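Local coordinates for cytidylyltransferase (Leptospira borgpetersenii serovar Hardjo-bovis, PDB 6OEW), which probably transfers a cytidylyl group from CTP to a sugar or related acceptor in a metal-dependent reaction, at residues Arg192-Tyr197 against Ile228-Lys232; Ile13-Ala17 against Arg89-Ala94. One frame throughout, in Å; residues are numbered along the deposited sequence.

Interaction 1. Residues Arg192-Tyr197 against Ile228-Lys232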
loop_
_atom_site.group_PDB
_atom_site.type_symbol
_atom_site.label_atom_id
_atom_site.label_comp_id
_atom_site.label_asym_id
_atom_site.label_seq_id
_atom_site.Cartn_x
_atom_site.Cartn_y
_atom_site.Cartn_z
ATOM N N ARG A 192 -16.866 -5.016 9.245
ATOM C CA ARG A 192 -17.904 -3.998 9.243
ATOM C C ARG A 192 -17.498 -2.961 8.209
ATOM O O ARG A 192 -16.419 -3.046 7.612
ATOM C CB ARG A 192 -18.084 -3.361 10.628
ATOM C CG ARG A 192 -16.850 -2.620 11.123
ATOM C CD ARG A 192 -17.002 -2.187 12.577
ATOM N NE ARG A 192 -15.732 -1.729 13.141
ATOM C CZ ARG A 192 -15.542 -1.434 14.428
ATOM N NH1 ARG A 192 -16.545 -1.541 15.297
ATOM N NH2 ARG A 192 -14.346 -1.037 14.851
ATOM N N ASP A 193 -18.361 -1.978 7.976
ATOM C CA ASP A 193 -18.069 -0.987 6.933
ATOM C C ASP A 193 -17.411 0.236 7.577
ATOM O O ASP A 193 -18.079 1.061 8.198
ATOM C CB ASP A 193 -19.339 -0.624 6.166
ATOM C CG ASP A 193 -19.064 0.291 4.971
ATOM O OD1 ASP A 193 -17.901 0.703 4.792
ATOM O OD2 ASP A 193 -20.005 0.591 4.206
ATOM N N ASP A 194 -16.087 0.340 7.430
ATOM C CA ASP A 194 -15.295 1.455 7.936
ATOM C C ASP A 194 -14.885 2.430 6.846
ATOM O O ASP A 194 -13.998 3.262 7.080
ATOM C CB ASP A 194 -14.014 0.970 8.612
ATOM C CG ASP A 194 -14.264 0.160 9.870
ATOM O OD1 ASP A 194 -15.340 0.269 10.492
ATOM O OD2 ASP A 194 -13.336 -0.571 10.249
ATOM N N SER A 195 -15.476 2.334 5.659
ATOM C CA SER A 195 -15.009 3.148 4.541
ATOM C C SER A 195 -15.174 4.644 4.792
ATOM O O SER A 195 -14.536 5.450 4.095
ATOM C CB SER A 195 -15.764 2.769 3.279
ATOM O OG SER A 195 -17.159 2.881 3.514
ATOM N N LYS A 196 -16.027 5.039 5.749
ATOM C CA LYS A 196 -16.200 6.469 6.027
ATOM C C LYS A 196 -14.958 7.094 6.642
ATOM O O LYS A 196 -14.874 8.328 6.709
ATOM C CB LYS A 196 -17.393 6.703 6.961
ATOM C CG LYS A 196 -17.224 6.063 8.341
ATOM C CD LYS A 196 -18.489 6.159 9.193
ATOM C CE LYS A 196 -18.340 5.330 10.463
ATOM N NZ LYS A 196 -19.532 5.433 11.359
ATOM N N TYR A 197 -13.995 6.286 7.085
ATOM C CA TYR A 197 -12.763 6.808 7.657
ATOM C C TYR A 197 -11.683 6.904 6.588
ATOM O O TYR A 197 -11.502 5.992 5.777
ATOM C CB TYR A 197 -12.285 5.936 8.816
ATOM C CG TYR A 197 -13.253 5.909 9.975
ATOM C CD1 TYR A 197 -13.453 7.040 10.775
ATOM C CD2 TYR A 197 -13.980 4.765 10.267
ATOM C CE1 TYR A 197 -14.356 7.011 11.836
ATOM C CE2 TYR A 197 -14.877 4.727 11.322
ATOM C CZ TYR A 197 -15.061 5.848 12.103
ATOM O OH TYR A 197 -15.957 5.806 13.152
ATOM N N ILE A 228 -9.347 1.782 14.745
ATOM C CA ILE A 228 -10.738 2.184 14.571
ATOM C C ILE A 228 -11.423 2.349 15.921
ATOM O O ILE A 228 -12.234 3.263 16.110
ATOM C CB ILE A 228 -11.483 1.178 13.678
ATOM C CG1 ILE A 228 -10.743 0.998 12.348
ATOM C CG2 ILE A 228 -12.925 1.630 13.454
ATOM C CD1 ILE A 228 -10.530 2.296 11.582
ATOM N N GLU A 229 -11.118 1.472 16.887
ATOM C CA GLU A 229 -11.752 1.601 18.198
ATOM C C GLU A 229 -11.317 2.877 18.904
ATOM O O GLU A 229 -12.127 3.523 19.573
ATOM C CB GLU A 229 -11.455 0.374 19.061
ATOM C CG GLU A 229 -12.233 -0.864 18.639
ATOM C CD GLU A 229 -13.744 -0.647 18.642
ATOM O OE1 GLU A 229 -14.248 0.106 19.507
ATOM O OE2 GLU A 229 -14.427 -1.226 17.771
ATOM N N VAL A 230 -10.053 3.271 18.747
ATOM C CA VAL A 230 -9.588 4.519 19.348
ATOM C C VAL A 230 -10.245 5.727 18.677
ATOM O O VAL A 230 -10.631 6.690 19.353
ATOM C CB VAL A 230 -8.049 4.594 19.293
ATOM C CG1 VAL A 230 -7.572 6.027 19.382
ATOM C CG2 VAL A 230 -7.449 3.788 20.428
ATOM N N ILE A 231 -10.379 5.698 17.348
ATOM C CA ILE A 231 -11.093 6.756 16.629
ATOM C C ILE A 231 -12.552 6.813 17.071
ATOM O O ILE A 231 -13.120 7.899 17.269
ATOM C CB ILE A 231 -10.975 6.548 15.105
ATOM C CG1 ILE A 231 -9.532 6.745 14.620
ATOM C CG2 ILE A 231 -11.928 7.477 14.365
ATOM C CD1 ILE A 231 -9.256 6.226 13.196
ATOM N N LYS A 232 -13.182 5.649 17.259
ATOM C CA LYS A 232 -14.566 5.652 17.718
ATOM C C LYS A 232 -14.693 6.222 19.127
ATOM O O LYS A 232 -15.696 6.879 19.437
ATOM C CB LYS A 232 -15.155 4.239 17.645
ATOM C CG LYS A 232 -15.418 3.790 16.207
ATOM C CD LYS A 232 -16.236 2.495 16.144
ATOM C CE LYS A 232 -16.471 2.041 14.693
ATOM N NZ LYS A 232 -17.198 3.046 13.854
HETATM O O HOH W 1 -15.427 8.181 15.334
#
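Arg192 and Glu229 supply the charged grip by which a loop is fastened to the side of a helix. The guanidinium approaches end-on and spends two nitrogens on a single carboxylate oxygen: NH2 of Arg192 lies 2.9 Å from OE2 of Glu229, while NH1 of Arg192 makes a longer, more bent bond of 3.3 Å to the same OE2. NH2 comes from above the carboxylate plane and NH1 nearly along the C-O bond, on the same side; the two flat groups are turned 34° apart. CG2 of Ile228 lies 3.3 Å from NH2 of Arg192. Over one guanidinium face passes the Lys232 chain, with its CE 3.6 Å from CZ of Arg192. A final bend at chi4 (-59°) then carries NZ of Lys232 to the edge of the Tyr197 ring, where it donates to OH at 3.1 Å. The ring also meets isoleucine branches obliquely, CE1 of Tyr197 lying 3.5 Å from CG2 of Ile231. A water joins the Tyr197 hydroxyl to the carbonyl O of Ile231.

Farther back, Asp194 forms a salt bridge from OD1 to NE of Arg192 (3.3 Å), so the arginine is held between two acids in a small network. The type I turn Asp194-Tyr197 brings the acid and the tyrosine to bear on the same helix, and OD1 of Asp193 accepts from both N and OG of Ser195, an Asx turn within the loop. Lying between strand 185-187 and helix 204-214, the loop is pinned to helix 224-233, while its backbone also bonds to Thr141 and Arg144.

Interaction 2. Residues Ile13-Ala17 against Arg89-Ala94; sequences ILIQA and RYLDAA
Leu14 and Tyr90 mark the closest backbone approach, 7.5 Å between their CA atoms, where strand 13-16 and helix 89-94 run roughly antiparallel, 145° between their N-to-C directions, with the two axes 10.2 Å apart. Tyr90 bridges that gap. Its ring reaches past the Leu14 side chain, the two running in opposite directions, and CB of Leu14 rests 3.5 Å from CE2 of Tyr90. At the far end of the ring the hydroxyl donates to the carbonyl O of Leu14 at 2.8 Å, approaching from well above the carbonyl plane. The bond ties a helix side chain directly to strand backbone. The leucine chain continues toward the helix, where its CD1 makes an apolar contact at 4.2 Å with CB of Ala93.

This is a helix laid on a face of the central mixed sheet, consistent with the Rossmann-like core of the GT-A fold, to whose clan the family belongs. Strand 11-16 lies between strands 54-59 and 101-106, and the alternation of its residues sends Leu14 and Gln16 to helix 86-96 while Ile15 packs on helix 37-45 across the sheet.

Gln16 crosses the Tyr90 ring at about a right angle, its amide plane turned 49° from the ring. With CG set between the backbone N and the carbonyl carbon (chi1 58°), the extended chain carries OE1 to 3.5 Å from CE1 of Tyr90, and that oxygen accepts a hydrogen bond from Arg104. Alongside, NH1 of Arg89 passes 3.8 Å from CB of Gln16, while its guanidinium is anchored through NE to the carbonyl of Ser82. The Gln16 side chain lies about 7 Å from the side chain of Asp108, a residue seen to bind magnesium, and about 7 Å from a magnesium ion in the model.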
loop_
_atom_site.group_PDB
_atom_site.type_symbol
_atom_site.label_atom_id
_atom_site.label_comp_id
_atom_site.label_asym_id
_atom_site.label_seq_id
_atom_site.Cartn_x
_atom_site.Cartn_y
_atom_site.Cartn_z
ATOM N N ILE A 13 6.595 -7.812 -1.132
ATOM C CA ILE A 13 5.803 -6.623 -0.810
ATOM C C ILE A 13 6.487 -5.432 -1.481
ATOM O O ILE A 13 7.563 -4.991 -1.058
ATOM C CB ILE A 13 5.656 -6.412 0.703
ATOM C CG1 ILE A 13 4.999 -7.608 1.381
ATOM C CG2 ILE A 13 4.817 -5.124 0.962
ATOM C CD1 ILE A 13 5.056 -7.546 2.902
ATOM N N LEU A 14 5.872 -4.922 -2.550
ATOM C CA LEU A 14 6.490 -3.939 -3.429
ATOM C C LEU A 14 5.737 -2.629 -3.241
ATOM O O LEU A 14 4.582 -2.504 -3.666
ATOM C CB LEU A 14 6.450 -4.401 -4.884
ATOM C CG LEU A 14 7.082 -5.748 -5.193
ATOM C CD1 LEU A 14 7.276 -5.863 -6.690
ATOM C CD2 LEU A 14 8.399 -5.938 -4.445
ATOM N N ILE A 15 6.387 -1.666 -2.585
ATOM C CA ILE A 15 5.760 -0.409 -2.195
ATOM C C ILE A 15 6.203 0.683 -3.151
ATOM O O ILE A 15 7.388 1.050 -3.191
ATOM C CB ILE A 15 6.129 -0.019 -0.759
ATOM C CG1 ILE A 15 5.956 -1.206 0.191
ATOM C CG2 ILE A 15 5.304 1.198 -0.297
ATOM C CD1 ILE A 15 6.735 -0.992 1.435
ATOM N N GLN A 16 5.255 1.255 -3.880
ATOM C CA GLN A 16 5.576 2.390 -4.733
ATOM C C GLN A 16 5.504 3.680 -3.924
ATOM O O GLN A 16 4.539 3.926 -3.190
ATOM C CB GLN A 16 4.647 2.448 -5.948
ATOM C CG GLN A 16 3.179 2.547 -5.602
ATOM C CD GLN A 16 2.324 2.797 -6.828
ATOM O OE1 GLN A 16 1.861 1.866 -7.474
ATOM N NE2 GLN A 16 2.122 4.074 -7.157
ATOM N N ALA A 17 6.552 4.488 -4.027
ATOM C CA ALA A 17 6.598 5.735 -3.273
ATOM C C ALA A 17 7.496 6.698 -4.019
ATOM O O ALA A 17 8.480 6.284 -4.636
ATOM C CB ALA A 17 7.141 5.540 -1.853
ATOM N N ARG A 89 7.584 -0.323 -13.885
ATOM C CA ARG A 89 8.351 -0.288 -12.640
ATOM C C ARG A 89 8.120 -1.554 -11.816
ATOM O O ARG A 89 9.074 -2.126 -11.266
ATOM C CB ARG A 89 7.990 0.944 -11.813
ATOM C CG ARG A 89 9.076 1.320 -10.798
ATOM C CD ARG A 89 8.572 2.243 -9.679
ATOM N NE ARG A 89 8.073 3.511 -10.214
ATOM C CZ ARG A 89 7.442 4.419 -9.476
ATOM N NH1 ARG A 89 7.255 4.200 -8.165
ATOM N NH2 ARG A 89 7.013 5.550 -10.048
ATOM N N TYR A 90 6.860 -2.005 -11.717
ATOM C CA TYR A 90 6.567 -3.213 -10.939
ATOM C C TYR A 90 7.053 -4.461 -11.654
ATOM O O TYR A 90 7.498 -5.422 -11.010
ATOM C CB TYR A 90 5.072 -3.337 -10.667
ATOM C CG TYR A 90 4.664 -2.709 -9.374
ATOM C CD1 TYR A 90 4.499 -1.330 -9.283
ATOM C CD2 TYR A 90 4.462 -3.485 -8.232
ATOM C CE1 TYR A 90 4.138 -0.735 -8.097
ATOM C CE2 TYR A 90 4.100 -2.902 -7.037
ATOM C CZ TYR A 90 3.949 -1.522 -6.979
ATOM O OH TYR A 90 3.591 -0.943 -5.781
ATOM N N LEU A 91 6.944 -4.488 -12.981
ATOM C CA LEU A 91 7.399 -5.663 -13.714
ATOM C C LEU A 91 8.921 -5.774 -13.646
ATOM O O LEU A 91 9.463 -6.858 -13.407
ATOM C CB LEU A 91 6.897 -5.602 -15.159
ATOM C CG LEU A 91 7.034 -6.846 -16.025
ATOM C CD1 LEU A 91 6.460 -8.056 -15.314
ATOM C CD2 LEU A 91 6.352 -6.636 -17.359
ATOM N N ASP A 92 9.626 -4.649 -13.818
ATOM C CA ASP A 92 11.080 -4.641 -13.655
ATOM C C ASP A 92 11.479 -5.157 -12.266
ATOM O O ASP A 92 12.354 -6.025 -12.131
ATOM C CB ASP A 92 11.633 -3.222 -13.841
ATOM C CG ASP A 92 11.688 -2.747 -15.300
ATOM O OD1 ASP A 92 11.462 -3.524 -16.237
ATOM O OD2 ASP A 92 11.963 -1.535 -15.490
ATOM N N ALA A 93 10.847 -4.617 -11.220
ATOM C CA ALA A 93 11.203 -4.995 -9.858
ATOM C C ALA A 93 10.906 -6.467 -9.597
ATOM O O ALA A 93 11.730 -7.176 -9.008
ATOM C CB ALA A 93 10.448 -4.125 -8.856
ATOM N N ALA A 94 9.728 -6.940 -10.021
ATOM C CA ALA A 94 9.355 -8.332 -9.765
ATOM C C ALA A 94 10.322 -9.292 -10.443
ATOM O O ALA A 94 10.729 -10.308 -9.857
ATOM C CB ALA A 94 7.927 -8.587 -10.236
#

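Read from the N terminus, the chain first lays down strand 11-16 and returns to it 72 residues later, when helix 86-96 comes to lie against it. Interaction 2 thereby closes a loop that takes in two helices, strand 54-59, which is its neighbour in the sheet, and the outermost strand 77-81. Interaction 1 opens only afterwards: the segment beyond strand 185-187 is met again, 31 residues on, by helix 224-233, with helix 204-214 in between. The two closures stand in series, neither nested nor crossed. Their centres are 30 Å apart on opposite sides of the chain's centre, one binding sheet to helix in the interior, the other fastening a C-terminal helix to a loop nearer the surface.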